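Side-chain contacts in 6-phosphofructokinase isozyme 2 (Escherichia coli, PDB 3UMO), which catalyses the ATP-dependent phosphorylation of fructose 6-phosphate to fructose 1,6-bisphosphate, the first committing step of glycolysis: residues Y5-A10 / E123-I128; Q151-A156 / I161-D166; V276-A281 / D298-I303. All coordinates share one frame; numbering follows the deposited sequence.

How the contacts relate
The three contacts follow one another along the chain. Contacts 1 and 2 are neighbours, with centres about 9 Å apart. Both pack helices onto the six-stranded parallel sheet: contact 1 brings segment 123-128, from helix 115-125 into a turn, to strand 4-7, and contact 2 brings helix 146-158 to strand 162-166. They meet directly, since Ile161 packs against Val125 and Ile128, and so are parts of one buried layer of helices on the sheet. Contact 3 is separate and pairs helices 272-286 and 297-307, with its centre about 27 Å and 26 Å from those of contacts 1 and 2. Its nearest atoms are about 11 Å or more from both. It holds Val280, an ATP-binding residue.

Contact 1 (Y5-A10 / E123-I128); sequences YTLTLA and EQVLEI
Ile128 lies over one face of the Tyr5 ring, and this is the tight part of the contact. Its CG1 sits 3.7 Å from the ring centroid, only 11° off the ring normal, which makes a CH-pi contact. Ile128 CD1 carries the CG1 branch on toward the root of the ring, 3.7 Å from Tyr5 CG, and also meets CB of Tyr5. The CG2 branch goes to the CD1/CE1 side, where Ile128 CG2 meets Tyr5 CE1 at 3.7 Å. The side chains run past each other in opposite directions. Tyr5 CG is anti to its carbonyl carbon (chi1 -63°), which lays the ring against Ile128. A type I turn from Val125 to Ile128 brings Ile128 to the ring.

The other half is looser. Leu7 CD2 and Val125 CG2 meet at 4.2 Å, a single pair of methyl groups. The solvent side lies at Tyr5, which is partly exposed. Its OH is hydrogen-bonded to Glu129.

Strand 4-7 is an inner strand of the parallel sheet, between strands 55-61 and 133-137. Leu134 of strand 133-137 touches Tyr5, Val125 and Ile128, while helix 146-158 packs on Leu7 through Leu152 and on Val125 through Ala156.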
# COMPACT_ATOMS: atom_id res chain seq x y z
N TYR A 5 -30.03 -5.32 27.85
CA TYR A 5 -29.72 -3.95 27.50
C TYR A 5 -28.26 -3.86 27.10
O TYR A 5 -27.43 -4.66 27.55
CB TYR A 5 -29.97 -3.02 28.69
CG TYR A 5 -31.41 -2.97 29.14
CD1 TYR A 5 -31.93 -3.94 29.99
CD2 TYR A 5 -32.26 -1.96 28.71
CE1 TYR A 5 -33.26 -3.90 30.40
CE2 TYR A 5 -33.58 -1.91 29.11
CZ TYR A 5 -34.07 -2.88 29.96
OH TYR A 5 -35.38 -2.83 30.37
N THR A 6 -27.92 -2.88 26.26
CA THR A 6 -26.52 -2.62 25.98
C THR A 6 -26.19 -1.15 26.23
O THR A 6 -27.07 -0.28 26.20
CB THR A 6 -26.09 -2.99 24.54
OG1 THR A 6 -26.60 -2.02 23.62
CG2 THR A 6 -26.58 -4.39 24.16
N LEU A 7 -24.91 -0.89 26.49
CA LEU A 7 -24.46 0.46 26.77
C LEU A 7 -23.27 0.80 25.89
O LEU A 7 -22.26 0.09 25.90
CB LEU A 7 -24.09 0.62 28.25
CG LEU A 7 -23.53 1.99 28.62
CD1 LEU A 7 -24.58 3.07 28.38
CD2 LEU A 7 -23.05 2.01 30.07
N THR A 8 -23.39 1.88 25.13
CA THR A 8 -22.33 2.32 24.22
C THR A 8 -21.98 3.76 24.54
O THR A 8 -22.69 4.68 24.13
CB THR A 8 -22.78 2.25 22.75
OG1 THR A 8 -23.26 0.94 22.48
CG2 THR A 8 -21.61 2.55 21.81
N LEU A 9 -20.90 3.96 25.29
CA LEU A 9 -20.53 5.31 25.68
C LEU A 9 -19.93 6.08 24.52
O LEU A 9 -19.95 7.32 24.50
CB LEU A 9 -19.56 5.29 26.87
CG LEU A 9 -20.13 4.72 28.17
CD1 LEU A 9 -19.03 4.61 29.21
CD2 LEU A 9 -21.29 5.56 28.68
N ALA A 10 -19.41 5.35 23.53
CA ALA A 10 -18.86 5.98 22.33
C ALA A 10 -19.50 5.43 21.06
O ALA A 10 -18.87 4.65 20.34
CB ALA A 10 -17.35 5.79 22.28
N GLU A 123 -28.29 7.10 35.11
CA GLU A 123 -29.69 7.07 35.52
C GLU A 123 -30.50 6.07 34.69
O GLU A 123 -31.33 5.34 35.22
CB GLU A 123 -30.31 8.47 35.43
CG GLU A 123 -31.74 8.56 35.96
CD GLU A 123 -32.26 9.98 35.99
OE1 GLU A 123 -31.77 10.82 35.19
OE2 GLU A 123 -33.14 10.27 36.81
N GLN A 124 -30.23 6.04 33.38
CA GLN A 124 -30.90 5.09 32.49
C GLN A 124 -30.58 3.65 32.88
O GLN A 124 -31.46 2.80 32.94
CB GLN A 124 -30.49 5.33 31.03
CG GLN A 124 -31.17 6.53 30.38
CD GLN A 124 -32.69 6.46 30.45
OE1 GLN A 124 -33.34 7.40 30.91
NE2 GLN A 124 -33.25 5.35 29.98
N VAL A 125 -29.30 3.39 33.15
CA VAL A 125 -28.85 2.05 33.52
C VAL A 125 -29.51 1.56 34.80
O VAL A 125 -29.90 0.40 34.90
CB VAL A 125 -27.32 2.00 33.66
CG1 VAL A 125 -26.88 0.69 34.30
CG2 VAL A 125 -26.66 2.17 32.30
N LEU A 126 -29.64 2.45 35.78
CA LEU A 126 -30.21 2.05 37.07
C LEU A 126 -31.74 1.91 37.05
O LEU A 126 -32.35 1.56 38.06
CB LEU A 126 -29.73 2.99 38.18
CG LEU A 126 -28.20 2.98 38.33
CD1 LEU A 126 -27.74 3.87 39.47
CD2 LEU A 126 -27.69 1.55 38.50
N GLU A 127 -32.34 2.17 35.89
CA GLU A 127 -33.76 1.89 35.70
C GLU A 127 -33.97 0.46 35.21
O GLU A 127 -35.10 -0.03 35.15
CB GLU A 127 -34.39 2.89 34.73
CG GLU A 127 -34.50 4.29 35.29
CD GLU A 127 -35.04 5.29 34.28
OE1 GLU A 127 -35.42 4.86 33.18
OE2 GLU A 127 -35.07 6.50 34.60
N ILE A 128 -32.88 -0.21 34.85
CA ILE A 128 -32.93 -1.60 34.45
C ILE A 128 -33.33 -2.45 35.65
O ILE A 128 -32.86 -2.20 36.77
CB ILE A 128 -31.57 -2.06 33.88
CG1 ILE A 128 -31.27 -1.34 32.57
CG2 ILE A 128 -31.54 -3.56 33.67
CD1 ILE A 128 -29.84 -1.50 32.09

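Contact 2 (Q151-A156 / I161-D166); sequences QLISAA and IRCIVD
The contact belongs to a beta-alpha-beta unit made of strand 133-137, helix 146-158 and strand 162-166. The second strand begins a few residues after the helix and packs back against it. Ala156 is the centre of the contact. Its CB points toward the strand and meets two side chains, Ile161 CD1 at 3.9 Å and Cys163 SG at 4.0 Å. The CB of Cys163 points toward the helix, and SG is anti to its own carbonyl carbon (chi1 -64°), which sets the sulfur facing Ala156 and Ile153. One turn earlier, Ile153 turns its branch methyl, CG2, to the same sulfur, 4.4 Å from Cys163 SG. The sulfur therefore meets methyl groups from two successive helix turns.

One backbone bond joins the segments. Ile161 N donates to Ala156 O at 3.2 Å, with an N-H...O angle of 147°. Ile161 CB lies 3.2 Å from Ala156 O, so the side chain is packed close beside its own residue's hydrogen bond. All four touching residues are buried.

Strand 162-166 lies between strands 133-137 and 183-184 in the sheet. Ile153 also touches Ile136 of strand 133-137 and Ala175 of helix 169-175. Helix 254-267 covers other side chains of the strand, Arg162, Ile164 and Asp166.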
# COMPACT_ATOMS: atom_id res chain seq x y z
N GLN A 151 -17.59 3.20 38.84
CA GLN A 151 -18.75 3.56 39.65
C GLN A 151 -20.06 3.11 39.01
O GLN A 151 -20.97 2.68 39.71
CB GLN A 151 -18.79 5.07 39.89
CG GLN A 151 -17.75 5.56 40.89
CD GLN A 151 -17.55 7.06 40.84
OE1 GLN A 151 -18.42 7.80 40.36
NE2 GLN A 151 -16.41 7.53 41.34
N LEU A 152 -20.15 3.21 37.69
CA LEU A 152 -21.38 2.84 37.00
C LEU A 152 -21.64 1.35 37.14
O LEU A 152 -22.74 0.92 37.47
CB LEU A 152 -21.33 3.25 35.53
CG LEU A 152 -22.59 2.98 34.70
CD1 LEU A 152 -22.84 4.11 33.72
CD2 LEU A 152 -22.48 1.66 33.95
N ILE A 153 -20.59 0.57 36.91
CA ILE A 153 -20.70 -0.88 36.97
C ILE A 153 -20.98 -1.35 38.40
O ILE A 153 -21.80 -2.25 38.61
CB ILE A 153 -19.46 -1.56 36.36
CG1 ILE A 153 -19.46 -1.33 34.85
CG2 ILE A 153 -19.44 -3.04 36.68
CD1 ILE A 153 -18.10 -1.48 34.22
N SER A 154 -20.32 -0.74 39.37
CA SER A 154 -20.56 -1.08 40.77
C SER A 154 -22.00 -0.77 41.14
O SER A 154 -22.65 -1.55 41.83
CB SER A 154 -19.61 -0.31 41.69
OG SER A 154 -19.80 -0.70 43.04
N ALA A 155 -22.50 0.37 40.67
CA ALA A 155 -23.87 0.80 40.93
C ALA A 155 -24.87 -0.19 40.36
O ALA A 155 -25.85 -0.55 41.01
CB ALA A 155 -24.11 2.19 40.36
N ALA A 156 -24.62 -0.62 39.13
CA ALA A 156 -25.51 -1.55 38.44
C ALA A 156 -25.57 -2.90 39.15
O ALA A 156 -26.64 -3.47 39.35
CB ALA A 156 -25.10 -1.71 36.98
N ILE A 161 -28.26 -6.11 38.54
CA ILE A 161 -28.03 -6.06 37.10
C ILE A 161 -26.80 -6.89 36.75
O ILE A 161 -25.72 -6.68 37.32
CB ILE A 161 -27.87 -4.63 36.58
CG1 ILE A 161 -29.13 -3.81 36.88
CG2 ILE A 161 -27.57 -4.63 35.08
CD1 ILE A 161 -28.97 -2.33 36.64
N ARG A 162 -26.96 -7.84 35.83
CA ARG A 162 -25.87 -8.73 35.46
C ARG A 162 -25.06 -8.10 34.33
O ARG A 162 -25.58 -7.84 33.25
CB ARG A 162 -26.42 -10.10 35.05
CG ARG A 162 -27.22 -10.80 36.16
CD ARG A 162 -27.98 -12.01 35.63
NE ARG A 162 -27.12 -13.17 35.41
CZ ARG A 162 -27.49 -14.26 34.75
NH1 ARG A 162 -28.71 -14.35 34.23
NH2 ARG A 162 -26.64 -15.27 34.60
N CYS A 163 -23.78 -7.83 34.60
CA CYS A 163 -22.97 -7.06 33.65
C CYS A 163 -22.02 -7.90 32.80
O CYS A 163 -21.30 -8.78 33.31
CB CYS A 163 -22.18 -5.98 34.40
SG CYS A 163 -23.25 -4.73 35.17
N ILE A 164 -22.03 -7.62 31.50
CA ILE A 164 -21.11 -8.24 30.56
C ILE A 164 -20.26 -7.12 29.98
O ILE A 164 -20.77 -6.05 29.64
CB ILE A 164 -21.90 -8.95 29.43
CG1 ILE A 164 -22.69 -10.12 30.02
CG2 ILE A 164 -20.96 -9.42 28.32
CD1 ILE A 164 -23.61 -10.80 29.01
N VAL A 165 -18.95 -7.34 29.90
CA VAL A 165 -18.04 -6.28 29.48
C VAL A 165 -17.20 -6.69 28.27
O VAL A 165 -16.62 -7.77 28.24
CB VAL A 165 -17.09 -5.87 30.63
CG1 VAL A 165 -16.10 -4.80 30.17
CG2 VAL A 165 -17.88 -5.38 31.85
N ASP A 166 -17.15 -5.81 27.27
CA ASP A 166 -16.25 -5.99 26.13
C ASP A 166 -15.62 -4.64 25.83
O ASP A 166 -16.27 -3.75 25.29
CB ASP A 166 -17.02 -6.52 24.92
CG ASP A 166 -16.12 -6.79 23.72
OD1 ASP A 166 -16.65 -7.24 22.68
OD2 ASP A 166 -14.89 -6.54 23.81

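Contact 3 (V276-A281 / D298-I303); sequences VRFGVA and DDTQKI. With ATP (adenosine-5'-triphosphate), chain E.
Val280 O is the polar atom approached by two hydroxyls. The O2' of the ATP ribose donates to Val280 O at 3.3 Å, a weak bond. Ser284 OG makes a second weak hydrogen bond to this oxygen, and also bonds to ATP. The Val280 side chain lies against the same ribose hydroxyl, with CG1 3.7 Å from ATP O2'.

One residue further on, Ala281 carries the helix pair. Its CB points toward the other helix and meets Ile303 CG2 at 3.8 Å. Ile303 CG2 comes nearer still to the backbone, at 3.6 Å from Ala281 CA. Ala281 CB also lies 3.5 Å from Thr300 O. The small side chain lets the backbones come close, with 5.0 Å between the CA atoms of Ala281 and Thr300.

The Phe278 and Thr300 side chains cross at about a right angle. The CB of Phe278 points away from the second helix, but CG is anti to the backbone N (chi1 -163°) and the ring end swings back. Phe278 CE1 then meets Thr300 CG2 at 3.7 Å, and the methyl approaches the ring obliquely. Thr300 OG1 is hydrogen-bonded to Ser296 O, four residues earlier.

The two segment axes approach to 8.7 Å, at 131° between their directions. This is a helix-helix crossing in which Ala281 packs against Thr300 and Ile303, set beside the ATP pocket of a ribokinase-family kinase.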
# COMPACT_ATOMS: atom_id res chain seq x y z
N VAL A 276 -20.24 -20.66 24.59
CA VAL A 276 -19.06 -20.43 23.75
C VAL A 276 -19.29 -20.94 22.33
O VAL A 276 -18.90 -20.30 21.35
CB VAL A 276 -17.78 -21.04 24.37
CG1 VAL A 276 -16.59 -20.90 23.43
CG2 VAL A 276 -17.46 -20.37 25.71
N ARG A 277 -19.95 -22.09 22.22
CA ARG A 277 -20.27 -22.63 20.90
C ARG A 277 -21.12 -21.67 20.09
O ARG A 277 -20.84 -21.42 18.93
CB ARG A 277 -20.99 -23.97 21.01
CG ARG A 277 -20.12 -25.13 21.40
CD ARG A 277 -20.89 -26.44 21.20
NE ARG A 277 -20.28 -27.58 21.88
CZ ARG A 277 -19.11 -28.12 21.55
NH1 ARG A 277 -18.39 -27.63 20.56
NH2 ARG A 277 -18.66 -29.17 22.24
N PHE A 278 -22.17 -21.13 20.71
CA PHE A 278 -23.06 -20.21 20.01
C PHE A 278 -22.31 -18.91 19.70
O PHE A 278 -22.51 -18.32 18.63
CB PHE A 278 -24.30 -19.92 20.86
CG PHE A 278 -25.44 -19.34 20.08
CD1 PHE A 278 -25.95 -19.99 18.98
CD2 PHE A 278 -26.03 -18.14 20.48
CE1 PHE A 278 -27.01 -19.46 18.26
CE2 PHE A 278 -27.09 -17.60 19.76
CZ PHE A 278 -27.58 -18.26 18.65
N GLY A 279 -21.44 -18.49 20.61
CA GLY A 279 -20.61 -17.32 20.39
C GLY A 279 -19.70 -17.49 19.18
O GLY A 279 -19.61 -16.60 18.33
N VAL A 280 -19.01 -18.62 19.10
CA VAL A 280 -18.14 -18.89 17.96
C VAL A 280 -18.97 -18.99 16.67
O VAL A 280 -18.55 -18.48 15.63
CB VAL A 280 -17.29 -20.17 18.16
CG1 VAL A 280 -16.71 -20.67 16.83
CG2 VAL A 280 -16.17 -19.87 19.15
N ALA A 281 -20.13 -19.64 16.75
CA ALA A 281 -20.99 -19.76 15.58
C ALA A 281 -21.39 -18.39 15.03
O ALA A 281 -21.32 -18.17 13.81
CB ALA A 281 -22.24 -20.60 15.89
N ASP A 298 -29.44 -17.76 10.00
CA ASP A 298 -29.29 -19.06 9.34
C ASP A 298 -27.84 -19.56 9.34
O ASP A 298 -27.60 -20.74 9.58
CB ASP A 298 -29.85 -19.02 7.92
CG ASP A 298 -31.35 -18.81 7.89
OD1 ASP A 298 -31.97 -18.78 8.98
OD2 ASP A 298 -31.91 -18.67 6.78
N ASP A 299 -26.90 -18.67 9.06
CA ASP A 299 -25.48 -19.05 9.07
C ASP A 299 -25.05 -19.44 10.48
O ASP A 299 -24.30 -20.40 10.66
CB ASP A 299 -24.60 -17.91 8.55
CG ASP A 299 -24.76 -17.66 7.07
OD1 ASP A 299 -25.19 -18.59 6.34
OD2 ASP A 299 -24.43 -16.53 6.63
N THR A 300 -25.51 -18.68 11.47
CA THR A 300 -25.16 -18.97 12.86
C THR A 300 -25.71 -20.34 13.26
O THR A 300 -25.01 -21.15 13.88
CB THR A 300 -25.68 -17.87 13.81
OG1 THR A 300 -25.14 -16.60 13.42
CG2 THR A 300 -25.28 -18.16 15.26
N GLN A 301 -26.96 -20.60 12.89
CA GLN A 301 -27.58 -21.89 13.18
C GLN A 301 -26.82 -23.05 12.55
O GLN A 301 -26.62 -24.08 13.18
CB GLN A 301 -29.04 -21.91 12.72
CG GLN A 301 -29.72 -23.26 12.87
CD GLN A 301 -31.22 -23.19 12.70
OE1 GLN A 301 -31.74 -22.27 12.05
NE2 GLN A 301 -31.93 -24.15 13.28
N LYS A 302 -26.40 -22.86 11.30
CA LYS A 302 -25.68 -23.91 10.57
C LYS A 302 -24.35 -24.24 11.23
O LYS A 302 -24.00 -25.41 11.42
CB LYS A 302 -25.45 -23.47 9.11
CG LYS A 302 -24.77 -24.53 8.24
CD LYS A 302 -24.31 -23.93 6.91
CE LYS A 302 -25.49 -23.38 6.11
NZ LYS A 302 -25.07 -22.84 4.77
N ILE A 303 -23.59 -23.20 11.57
CA ILE A 303 -22.31 -23.40 12.25
C ILE A 303 -22.52 -24.01 13.64
O ILE A 303 -21.82 -24.96 14.01
CB ILE A 303 -21.51 -22.08 12.35
CG1 ILE A 303 -21.14 -21.59 10.95
CG2 ILE A 303 -20.25 -22.30 13.20
CD1 ILE A 303 -20.63 -20.15 10.91
PG ATP E . -13.62 -7.40 16.68
O1G ATP E . -14.05 -6.58 17.84
O2G ATP E . -14.80 -7.33 15.71
O3G ATP E . -12.37 -6.91 16.04
PB ATP E . -12.58 -9.37 18.27
O1B ATP E . -11.08 -9.05 17.97
O2B ATP E . -13.07 -8.84 19.63
O3B ATP E . -13.53 -8.90 17.08
PA ATP E . -12.31 -12.11 17.41
O1A ATP E . -11.39 -11.60 16.33
O2A ATP E . -11.70 -13.22 18.26
O3A ATP E . -12.77 -10.94 18.33
O5' ATP E . -13.67 -12.59 16.69
C5' ATP E . -14.62 -13.27 17.44
C4' ATP E . -15.10 -14.54 16.91
O4' ATP E . -15.39 -14.36 15.50
C3' ATP E . -14.06 -15.58 16.91
O3' ATP E . -13.99 -16.22 18.13
C2' ATP E . -14.49 -16.47 15.82
O2' ATP E . -15.57 -17.22 16.20
C1' ATP E . -14.94 -15.49 14.80
N9 ATP E . -13.86 -15.12 13.89
C8 ATP E . -13.10 -14.01 13.97
N7 ATP E . -12.21 -14.04 12.94
C5 ATP E . -12.41 -15.17 12.22
C6 ATP E . -11.81 -15.71 11.08
N6 ATP E . -10.68 -15.01 10.39
N1 ATP E . -12.26 -16.89 10.61
C2 ATP E . -13.28 -17.54 11.22
N3 ATP E . -13.87 -17.04 12.31
C4 ATP E . -13.46 -15.87 12.83